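Local coordinates for protein beta-galactosidase (Marinomonas sp. ef1, PDB 6Y2K) that hydrolyses terminal beta-D-galactose residues from beta-galactosides as a cold-active, hexameric glycoside hydrolase of family GH42, at residues A262-Y267 against A296-L301; E314-P319 against R335-E340; A386-V391 against L638-M643. All blocks are in the same frame, centred on the assembly; numbering follows the deposited sequence. Where two conformers were deposited one is given.

From the N terminus, the first tie is contact 1, which closes a loop of 28 residues and lays helix 294-305 on the sixth strand of the TIM barrel. A short connection leads from that helix into the seventh strand, where contact 2 starts; it closes 15 residues and brings helix 333-343 against the strand's end. Contact 3 spans 246 residues, the ten-stranded mixed sheet among them, and returns the small C-terminal antiparallel sheet to helix 377-395. The three follow in series; none nests or crosses. Contacts 1 and 2 meet through Tyr-267 with Glu-314 and His-299 with Glu-340, contacts 2 and 3 through the Arg-335 to Glu-388 salt bridge.

Contact 1: A262-Y267 against A296-L301; sequences ASWDSY and AFHHDL
Trp-264 of the sixth barrel strand is held by two consecutive histidines, His-298 and His-299, of helix 294-305. This is the strand-to-helix layer of a TIM barrel: the indole leaves the outer side of the strand and packs into the helix that leads on to the seventh strand, within one beta-alpha-beta crossover. Following the helix, Phe-297 comes first; it turns toward Phe-436 and puts CD2 over the centre of the His-298 imidazole. His-298 makes the face contact. Its CB sits almost squarely above the six-membered ring of Trp-264, 3.4 Å from the centroid, as a CH-pi contact. The imidazole beyond it forms an offset stack with that ring, the planes inclined by 30°, while its ND1 is bonded back to Ala-294 O within the helix. Ser-266 CB lies over the opposite face of the indole, so the ring is sandwiched, though both neighbours are off-centre on the indole as a whole. The Trp-264 torsion, chi1 83°, tucks CG over its own backbone, on the side from which the ring can reach the helix. Next comes His-299, meeting the indole at its edge, with the two rings rim to rim and steeply inclined. Its NE2 is hydrogen-bonded to Glu-340 OE1, leaving the other nitrogen as an acceptor for the buried indole N-H. Trp-264 NE1 donates to His-299 ND1 at 3.0 Å; the acceptor lies in the indole plane, whereas NE1 stands 29° out of the imidazole plane.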
loop_
_atom_site.group_PDB
_atom_site.type_symbol
_atom_site.label_atom_id
_atom_site.label_comp_id
_atom_site.label_asym_id
_atom_site.label_seq_id
_atom_site.Cartn_x
_atom_site.Cartn_y
_atom_site.Cartn_z
ATOM N N ALA A 262 41.041 -6.825 27.043
ATOM C CA ALA A 262 39.669 -6.342 26.916
ATOM C C ALA A 262 38.806 -7.546 26.595
ATOM O O ALA A 262 39.066 -8.247 25.621
ATOM C CB ALA A 262 39.563 -5.311 25.811
ATOM N N SER A 263 37.801 -7.804 27.422
ATOM C CA SER A 263 36.819 -8.835 27.120
ATOM C C SER A 263 35.463 -8.185 26.973
ATOM O O SER A 263 35.250 -7.069 27.452
ATOM C CB SER A 263 36.773 -9.917 28.195
ATOM O OG SER A 263 36.185 -9.462 29.391
ATOM N N TRP A 264 34.552 -8.869 26.294
ATOM C CA TRP A 264 33.197 -8.348 26.166
ATOM C C TRP A 264 32.138 -9.423 26.058
ATOM O O TRP A 264 32.440 -10.613 25.897
ATOM C CB TRP A 264 33.110 -7.303 25.042
ATOM C CG TRP A 264 32.942 -7.856 23.678
ATOM C CD1 TRP A 264 33.887 -8.487 22.928
ATOM C CD2 TRP A 264 31.759 -7.794 22.875
ATOM N NE1 TRP A 264 33.361 -8.841 21.705
ATOM C CE2 TRP A 264 32.055 -8.425 21.645
ATOM C CE3 TRP A 264 30.479 -7.255 23.071
ATOM C CZ2 TRP A 264 31.112 -8.550 20.622
ATOM C CZ3 TRP A 264 29.533 -7.381 22.053
ATOM C CH2 TRP A 264 29.859 -8.015 20.842
ATOM N N ASP A 265 30.891 -8.976 26.191
ATOM C CA ASP A 265 29.754 -9.843 26.389
ATOM C C ASP A 265 28.804 -9.689 25.206
ATOM O O ASP A 265 28.145 -8.653 25.067
ATOM C CB ASP A 265 29.078 -9.487 27.721
ATOM C CG ASP A 265 30.010 -9.661 28.928
ATOM O OD1 ASP A 265 31.029 -10.355 28.799
ATOM O OD2 ASP A 265 29.722 -9.119 30.018
ATOM N N SER A 266 28.752 -10.726 24.367
ATOM C CA SER A 266 28.077 -10.696 23.073
ATOM C C SER A 266 26.791 -11.505 23.092
ATOM O O SER A 266 26.806 -12.737 23.244
ATOM C CB SER A 266 28.982 -11.244 21.970
ATOM O OG SER A 266 28.317 -11.180 20.708
ATOM N N TYR A 267 25.677 -10.800 22.905
ATOM C CA TYR A 267 24.370 -11.411 22.848
ATOM C C TYR A 267 23.652 -10.908 21.599
ATOM O O TYR A 267 22.767 -10.053 21.694
ATOM C CB TYR A 267 23.603 -11.090 24.122
ATOM C CG TYR A 267 24.249 -11.638 25.372
ATOM C CD1 TYR A 267 24.078 -12.974 25.736
ATOM C CD2 TYR A 267 25.035 -10.827 26.192
ATOM C CE1 TYR A 267 24.665 -13.486 26.878
ATOM C CE2 TYR A 267 25.626 -11.329 27.341
ATOM C CZ TYR A 267 25.440 -12.659 27.677
ATOM O OH TYR A 267 26.002 -13.165 28.819
ATOM N N ALA A 296 31.261 -8.162 15.228
ATOM C CA ALA A 296 32.411 -7.602 14.514
ATOM C C ALA A 296 32.810 -6.201 14.956
ATOM O O ALA A 296 33.979 -5.953 15.244
ATOM C CB ALA A 296 32.142 -7.617 13.014
ATOM N N PHE A 297 31.846 -5.279 14.990
ATOM C CA PHE A 297 32.104 -3.906 15.419
ATOM C C PHE A 297 32.790 -3.870 16.784
ATOM O O PHE A 297 33.794 -3.184 16.965
ATOM C CB PHE A 297 30.799 -3.091 15.469
ATOM C CG PHE A 297 31.015 -1.632 15.779
ATOM C CD1 PHE A 297 31.260 -0.720 14.759
ATOM C CD2 PHE A 297 31.004 -1.171 17.092
ATOM C CE1 PHE A 297 31.479 0.616 15.035
ATOM C CE2 PHE A 297 31.219 0.177 17.376
ATOM C CZ PHE A 297 31.449 1.068 16.347
ATOM N N HIS A 298 32.244 -4.627 17.727
ATOM C CA HIS A 298 32.751 -4.668 19.092
ATOM C C HIS A 298 34.045 -5.480 19.242
ATOM O O HIS A 298 34.904 -5.116 20.039
ATOM C CB HIS A 298 31.658 -5.175 20.026
ATOM C CG HIS A 298 30.497 -4.242 20.105
ATOM N ND1 HIS A 298 29.358 -4.409 19.350
ATOM C CD2 HIS A 298 30.328 -3.090 20.798
ATOM C CE1 HIS A 298 28.525 -3.410 19.590
ATOM N NE2 HIS A 298 29.088 -2.597 20.464
ATOM N N HIS A 299 34.194 -6.556 18.476
ATOM C CA HIS A 299 35.456 -7.303 18.483
ATOM C C HIS A 299 36.619 -6.356 18.118
ATOM O O HIS A 299 37.649 -6.349 18.782
ATOM C CB HIS A 299 35.449 -8.459 17.489
ATOM C CG HIS A 299 34.419 -9.508 17.756
ATOM N ND1 HIS A 299 34.108 -9.952 19.020
ATOM C CD2 HIS A 299 33.663 -10.241 16.906
ATOM C CE1 HIS A 299 33.195 -10.905 18.941
ATOM N NE2 HIS A 299 32.901 -11.095 17.667
ATOM N N ASP A 300 36.431 -5.551 17.072
ATOM C CA ASP A 300 37.458 -4.590 16.627
ATOM C C ASP A 300 37.672 -3.418 17.605
ATOM O O ASP A 300 38.815 -3.029 17.874
ATOM C CB ASP A 300 37.142 -4.070 15.210
ATOM C CG ASP A 300 37.265 -5.158 14.127
ATOM O OD1 ASP A 300 37.998 -6.167 14.336
ATOM O OD2 ASP A 300 36.612 -4.999 13.061
ATOM N N LEU A 301 36.587 -2.860 18.129
ATOM C CA LEU A 301 36.677 -1.803 19.147
ATOM C C LEU A 301 37.447 -2.292 20.387
ATOM O O LEU A 301 38.372 -1.624 20.861
ATOM C CB LEU A 301 35.274 -1.327 19.545
ATOM C CG LEU A 301 35.100 -0.370 20.728
ATOM C CD1 LEU A 301 35.697 0.998 20.443
ATOM C CD2 LEU A 301 33.619 -0.250 21.050
#

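Contact 2: E314-P319 against R335-E340; sequences EQQPGP and RLWTWE
The indole of Trp-337 meets Gln-316 at its edge and Gln-315 at a slant. Near the ring plane, Gln-316 O comes within 3.3 Å of Trp-337 CZ3, against the carbon rim of the six-membered ring; this buried carbonyl oxygen has no hydrogen-bonding partner in the model. The aliphatic part of the same glutamine joins in, with Gln-316 CB 3.8 Å from Trp-337 CZ3. Gln-315 reaches the inner end of the tryptophan, and its amide is inclined by 27° to the ring. Here Gln-315 NE2 lies 3.4 Å from Trp-337 CB and nearly as close to CE3. The Gln-315 chain leaves with CG anti to the backbone N (chi1 -176°) and then bends at chi2, which lays the amide across the base of the indole. The ring's own N-H is bonded to Val-289 O, and Pro-268 and Leu-269 of helix 268-274 also pack against Trp-337.

The two glutamines and Trp-337 belong to the beta-alpha-beta unit made of strand 310-315, helix 333-343 and strand 348-352 of the TIM barrel; the contact lies where the seventh strand gives way to its C-terminal loop. In that loop Gln-316 NE2 donates to Gly-318 O at 2.8 Å, in its amide plane but above the carbonyl plane of the glycine.

Two waters bridge Gln-315 to the helix. One lies 2.6 Å from Gln-315 OE1 and can donate to it and to Trp-337 O, though it has more acceptors nearby than protons. The other accepts from Gln-315 NE2 at 3.2 Å and makes a weak bond to Glu-340 OE1.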
loop_
_atom_site.group_PDB
_atom_site.type_symbol
_atom_site.label_atom_id
_atom_site.label_comp_id
_atom_site.label_asym_id
_atom_site.label_seq_id
_atom_site.Cartn_x
_atom_site.Cartn_y
_atom_site.Cartn_z
ATOM N N GLU A 314 31.600 -13.448 27.747
ATOM C CA GLU A 314 30.241 -14.005 27.761
ATOM C C GLU A 314 29.685 -14.088 26.337
ATOM O O GLU A 314 29.448 -13.061 25.697
ATOM C CB GLU A 314 29.301 -13.152 28.630
ATOM C CG GLU A 314 29.735 -12.959 30.086
ATOM C CD GLU A 314 28.797 -12.077 30.889
ATOM O OE1 GLU A 314 27.690 -11.783 30.398
ATOM O OE2 GLU A 314 29.156 -11.668 32.026
ATOM N N GLN A 315 29.493 -15.311 25.843
ATOM C CA GLN A 315 28.919 -15.548 24.515
ATOM C C GLN A 315 27.544 -16.186 24.638
ATOM O O GLN A 315 27.383 -17.202 25.342
ATOM C CB GLN A 315 29.828 -16.471 23.696
ATOM C CG GLN A 315 29.371 -16.712 22.259
ATOM C CD GLN A 315 29.336 -15.430 21.439
ATOM O OE1 GLN A 315 30.372 -14.793 21.231
ATOM N NE2 GLN A 315 28.149 -15.052 20.965
ATOM N N GLN A 316 26.561 -15.610 23.942
ATOM C CA GLN A 316 25.207 -16.166 23.913
ATOM C C GLN A 316 25.241 -17.624 23.449
ATOM O O GLN A 316 25.827 -17.894 22.413
ATOM C CB GLN A 316 24.304 -15.365 22.970
ATOM C CG GLN A 316 22.854 -15.823 22.989
ATOM C CD GLN A 316 21.863 -14.846 22.359
ATOM O OE1 GLN A 316 22.230 -13.763 21.873
ATOM N NE2 GLN A 316 20.590 -15.237 22.362
ATOM N N PRO A 317 24.626 -18.553 24.214
ATOM C CA PRO A 317 24.562 -19.976 23.859
ATOM C C PRO A 317 23.175 -20.481 23.450
ATOM O O PRO A 317 23.031 -21.646 23.053
ATOM C CB PRO A 317 24.955 -20.644 25.179
ATOM C CG PRO A 317 24.251 -19.795 26.192
ATOM C CD PRO A 317 24.287 -18.377 25.644
ATOM N N GLY A 318 22.168 -19.622 23.571
ATOM C CA GLY A 318 20.771 -20.012 23.434
ATOM C C GLY A 318 19.924 -18.783 23.731
ATOM O O GLY A 318 20.465 -17.673 23.807
ATOM N N PRO A 319 18.605 -18.961 23.915
ATOM C CA PRO A 319 17.775 -17.786 24.196
ATOM C C PRO A 319 18.147 -17.128 25.530
ATOM O O PRO A 319 18.485 -17.836 26.491
ATOM C CB PRO A 319 16.353 -18.356 24.258
ATOM C CG PRO A 319 16.527 -19.799 24.573
ATOM C CD PRO A 319 17.822 -20.211 23.923
ATOM N N ARG A 335 28.268 -21.759 16.943
ATOM C CA ARG A 335 29.497 -22.003 16.169
ATOM C C ARG A 335 29.881 -20.775 15.343
ATOM O O ARG A 335 31.045 -20.374 15.329
ATOM C CB ARG A 335 29.324 -23.222 15.261
ATOM C CG ARG A 335 30.359 -23.363 14.155
ATOM C CD ARG A 335 30.281 -24.747 13.536
ATOM N NE ARG A 335 31.248 -24.899 12.451
ATOM C CZ ARG A 335 31.030 -24.590 11.173
ATOM N NH1 ARG A 335 29.875 -24.068 10.762
ATOM N NH2 ARG A 335 32.001 -24.790 10.289
ATOM N N LEU A 336 28.887 -20.197 14.666
ATOM C CA LEU A 336 29.078 -19.008 13.836
ATOM C C LEU A 336 29.720 -17.884 14.645
ATOM O O LEU A 336 30.729 -17.319 14.231
ATOM C CB LEU A 336 27.734 -18.545 13.242
ATOM C CG LEU A 336 27.685 -17.576 12.057
ATOM C CD1 LEU A 336 26.229 -17.275 11.749
ATOM C CD2 LEU A 336 28.426 -16.269 12.272
ATOM N N TRP A 337 29.122 -17.570 15.796
ATOM C CA TRP A 337 29.593 -16.459 16.632
ATOM C C TRP A 337 30.980 -16.712 17.199
ATOM O O TRP A 337 31.767 -15.777 17.360
ATOM C CB TRP A 337 28.611 -16.174 17.788
ATOM C CG TRP A 337 27.213 -15.814 17.366
ATOM C CD1 TRP A 337 26.847 -15.064 16.282
ATOM C CD2 TRP A 337 25.999 -16.156 18.046
ATOM N NE1 TRP A 337 25.478 -14.932 16.233
ATOM C CE2 TRP A 337 24.931 -15.595 17.303
ATOM C CE3 TRP A 337 25.706 -16.898 19.209
ATOM C CZ2 TRP A 337 23.588 -15.743 17.684
ATOM C CZ3 TRP A 337 24.372 -17.046 19.586
ATOM C CH2 TRP A 337 23.327 -16.463 18.824
ATOM N N THR A 338 31.270 -17.976 17.506
ATOM C CA THR A 338 32.570 -18.366 18.055
ATOM C C THR A 338 33.679 -18.167 17.024
ATOM O O THR A 338 34.673 -17.492 17.317
ATOM C CB THR A 338 32.544 -19.817 18.583
ATOM O OG1 THR A 338 31.463 -19.974 19.510
ATOM C CG2 THR A 338 33.854 -20.185 19.296
ATOM N N TRP A 339 33.514 -18.739 15.825
ATOM C CA TRP A 339 34.483 -18.518 14.737
ATOM C C TRP A 339 34.606 -17.054 14.372
ATOM O O TRP A 339 35.697 -16.584 14.070
ATOM C CB TRP A 339 34.150 -19.331 13.485
ATOM C CG TRP A 339 34.695 -20.707 13.547
ATOM C CD1 TRP A 339 33.994 -21.866 13.603
ATOM C CD2 TRP A 339 36.075 -21.064 13.601
ATOM N NE1 TRP A 339 34.853 -22.941 13.669
ATOM C CE2 TRP A 339 36.141 -22.472 13.678
ATOM C CE3 TRP A 339 37.266 -20.332 13.587
ATOM C CZ2 TRP A 339 37.354 -23.161 13.736
ATOM C CZ3 TRP A 339 38.480 -21.023 13.652
ATOM C CH2 TRP A 339 38.510 -22.422 13.713
ATOM N N GLU A 340 33.482 -16.341 14.403
ATOM C CA GLU A 340 33.473 -14.898 14.167
ATOM C C GLU A 340 34.476 -14.226 15.098
ATOM O O GLU A 340 35.375 -13.515 14.633
ATOM C CB GLU A 340 32.049 -14.342 14.368
ATOM C CG GLU A 340 31.871 -12.839 14.277
ATOM C CD GLU A 340 30.600 -12.406 14.994
ATOM O OE1 GLU A 340 30.692 -12.115 16.205
ATOM O OE2 GLU A 340 29.515 -12.395 14.364
HETATM O O HOH W 1 31.306 -13.604 19.057
HETATM O O HOH W 2 28.684 -12.819 18.774
#

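Contact 3: A386-V391 against L638-M643; sequences AQEVKV and LVIGSM
A classic beta bulge on an outer strand of the C-terminal antiparallel sheet, where Val-639 and Ile-640 both face Ile-652, meets the helix that follows the last TIM-barrel strand. Helix segment 386-391 and strand segment 638-640 run in roughly opposite senses, 147° between their directions, with the axes approaching to 8.9 Å. Ile-640 carries the contact, its two branches working separately. With CG1 beside the backbone N (chi1 -57°), its CD1 extends toward the helix and touches Val-391 CG1 at 3.6 Å; the same methyl lies 3.8 Å from Glu-388 O. The CG2 branch drops alongside the glutamate, and Arg-335 of helix 333-343 packs against Ile-640 as well. Val-639 adds a looser touch, CG1 being 4.4 Å from Val-391 O.

Glu-388 has a second role. Its extended chain runs past the isoleucine, while OE1 takes a salt bridge from Arg-335 NE and a hydrogen bond from Trp-339 NE1. Two donors on one oxygen should fix the carboxylate's position between barrel and C-terminal sheet. Its other oxygen, OE2, which has a hydrogen bond of its own outside the two segments, also rests 3.5 Å from Ile-640 CG2.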
loop_
_atom_site.group_PDB
_atom_site.type_symbol
_atom_site.label_atom_id
_atom_site.label_comp_id
_atom_site.label_asym_id
_atom_site.label_seq_id
_atom_site.Cartn_x
_atom_site.Cartn_y
_atom_site.Cartn_z
ATOM N N ALA A 386 35.798 -26.803 18.867
ATOM C CA ALA A 386 37.064 -27.280 19.447
ATOM C C ALA A 386 37.779 -28.269 18.513
ATOM O O ALA A 386 38.993 -28.176 18.318
ATOM C CB ALA A 386 36.822 -27.917 20.815
ATOM N N GLN A 387 37.008 -29.189 17.930
ATOM C CA GLN A 387 37.523 -30.132 16.922
ATOM C C GLN A 387 38.010 -29.379 15.685
ATOM O O GLN A 387 39.098 -29.658 15.178
ATOM C CB GLN A 387 36.455 -31.159 16.530
ATOM C CG GLN A 387 36.077 -32.108 17.663
ATOM C CD GLN A 387 34.730 -32.815 17.487
ATOM O OE1 GLN A 387 33.904 -32.445 16.637
ATOM N NE2 GLN A 387 34.498 -33.841 18.314
ATOM N N GLU A 388 37.222 -28.408 15.220
ATOM C CA GLU A 388 37.591 -27.634 14.034
ATOM C C GLU A 388 38.841 -26.782 14.213
ATOM O O GLU A 388 39.593 -26.624 13.244
ATOM C CB GLU A 388 36.428 -26.772 13.525
ATOM C CG GLU A 388 35.303 -27.579 12.884
ATOM C CD GLU A 388 34.109 -26.726 12.478
ATOM O OE1 GLU A 388 33.854 -25.665 13.106
ATOM O OE2 GLU A 388 33.424 -27.112 11.511
ATOM N N VAL A 389 39.100 -26.247 15.414
ATOM C CA VAL A 389 40.347 -25.471 15.584
ATOM C C VAL A 389 41.580 -26.399 15.538
ATOM O O VAL A 389 42.619 -25.991 15.043
ATOM C CB VAL A 389 40.407 -24.453 16.780
ATOM C CG1 VAL A 389 39.037 -23.928 17.216
ATOM C CG2 VAL A 389 41.236 -24.954 17.947
ATOM N N LYS A 390 41.458 -27.631 16.031
ATOM C CA LYS A 390 42.547 -28.617 15.901
ATOM C C LYS A 390 42.826 -28.952 14.434
ATOM O O LYS A 390 43.984 -28.982 14.025
ATOM C CB LYS A 390 42.248 -29.890 16.690
ATOM C CG LYS A 390 42.306 -29.692 18.196
ATOM C CD LYS A 390 41.907 -30.962 18.918
ATOM C CE LYS A 390 41.895 -30.768 20.424
ATOM N NZ LYS A 390 41.088 -31.837 21.080
ATOM N N VAL A 391 41.760 -29.151 13.654
ATOM C CA VAL A 391 41.862 -29.374 12.196
ATOM C C VAL A 391 42.562 -28.196 11.506
ATOM O O VAL A 391 43.451 -28.394 10.669
ATOM C CB VAL A 391 40.480 -29.635 11.551
ATOM C CG1 VAL A 391 40.572 -29.683 10.028
ATOM C CG2 VAL A 391 39.874 -30.937 12.064
ATOM N N LEU A 638 40.283 -24.739 0.593
ATOM C CA LEU A 638 39.357 -24.992 1.690
ATOM C C LEU A 638 40.007 -25.814 2.780
ATOM O O LEU A 638 40.618 -26.834 2.483
ATOM C CB LEU A 638 38.153 -25.804 1.211
ATOM C CG LEU A 638 36.818 -25.129 0.952
ATOM C CD1 LEU A 638 35.833 -26.206 0.501
ATOM C CD2 LEU A 638 36.294 -24.403 2.190
ATOM N N VAL A 639 39.832 -25.387 4.031
ATOM C CA VAL A 639 40.237 -26.167 5.210
ATOM C C VAL A 639 39.013 -26.654 5.998
ATOM O O VAL A 639 38.904 -27.837 6.309
ATOM C CB VAL A 639 41.173 -25.353 6.122
ATOM C CG1 VAL A 639 41.630 -26.185 7.319
ATOM C CG2 VAL A 639 42.371 -24.845 5.323
ATOM N N ILE A 640 38.105 -25.735 6.321
ATOM C CA ILE A 640 36.874 -26.043 7.053
ATOM C C ILE A 640 35.671 -25.592 6.218
ATOM O O ILE A 640 35.706 -24.522 5.603
ATOM C CB ILE A 640 36.836 -25.301 8.419
ATOM C CG1 ILE A 640 38.055 -25.652 9.291
ATOM C CG2 ILE A 640 35.535 -25.570 9.166
ATOM C CD1 ILE A 640 38.072 -27.062 9.831
ATOM N N GLY A 641 34.608 -26.398 6.223
ATOM C CA GLY A 641 33.337 -26.033 5.583
ATOM C C GLY A 641 33.313 -26.234 4.078
ATOM O O GLY A 641 33.941 -27.161 3.560
ATOM N N SER A 642 32.583 -25.364 3.373
ATOM C CA SER A 642 32.431 -25.481 1.921
ATOM C C SER A 642 32.349 -24.154 1.178
ATOM O O SER A 642 32.073 -23.097 1.753
ATOM C CB SER A 642 31.209 -26.344 1.574
ATOM O OG SER A 642 30.123 -26.067 2.437
ATOM N N MET A 643 32.600 -24.249 -0.126
ATOM C CA MET A 643 32.463 -23.141 -1.055
ATOM C C MET A 643 31.003 -22.671 -1.111
ATOM O O MET A 643 30.742 -21.481 -1.270
ATOM C CB MET A 643 32.939 -23.584 -2.442
ATOM C CG MET A 643 33.107 -22.467 -3.456
ATOM S SD MET A 643 33.930 -23.042 -4.961
ATOM C CE MET A 643 32.820 -24.351 -5.466
#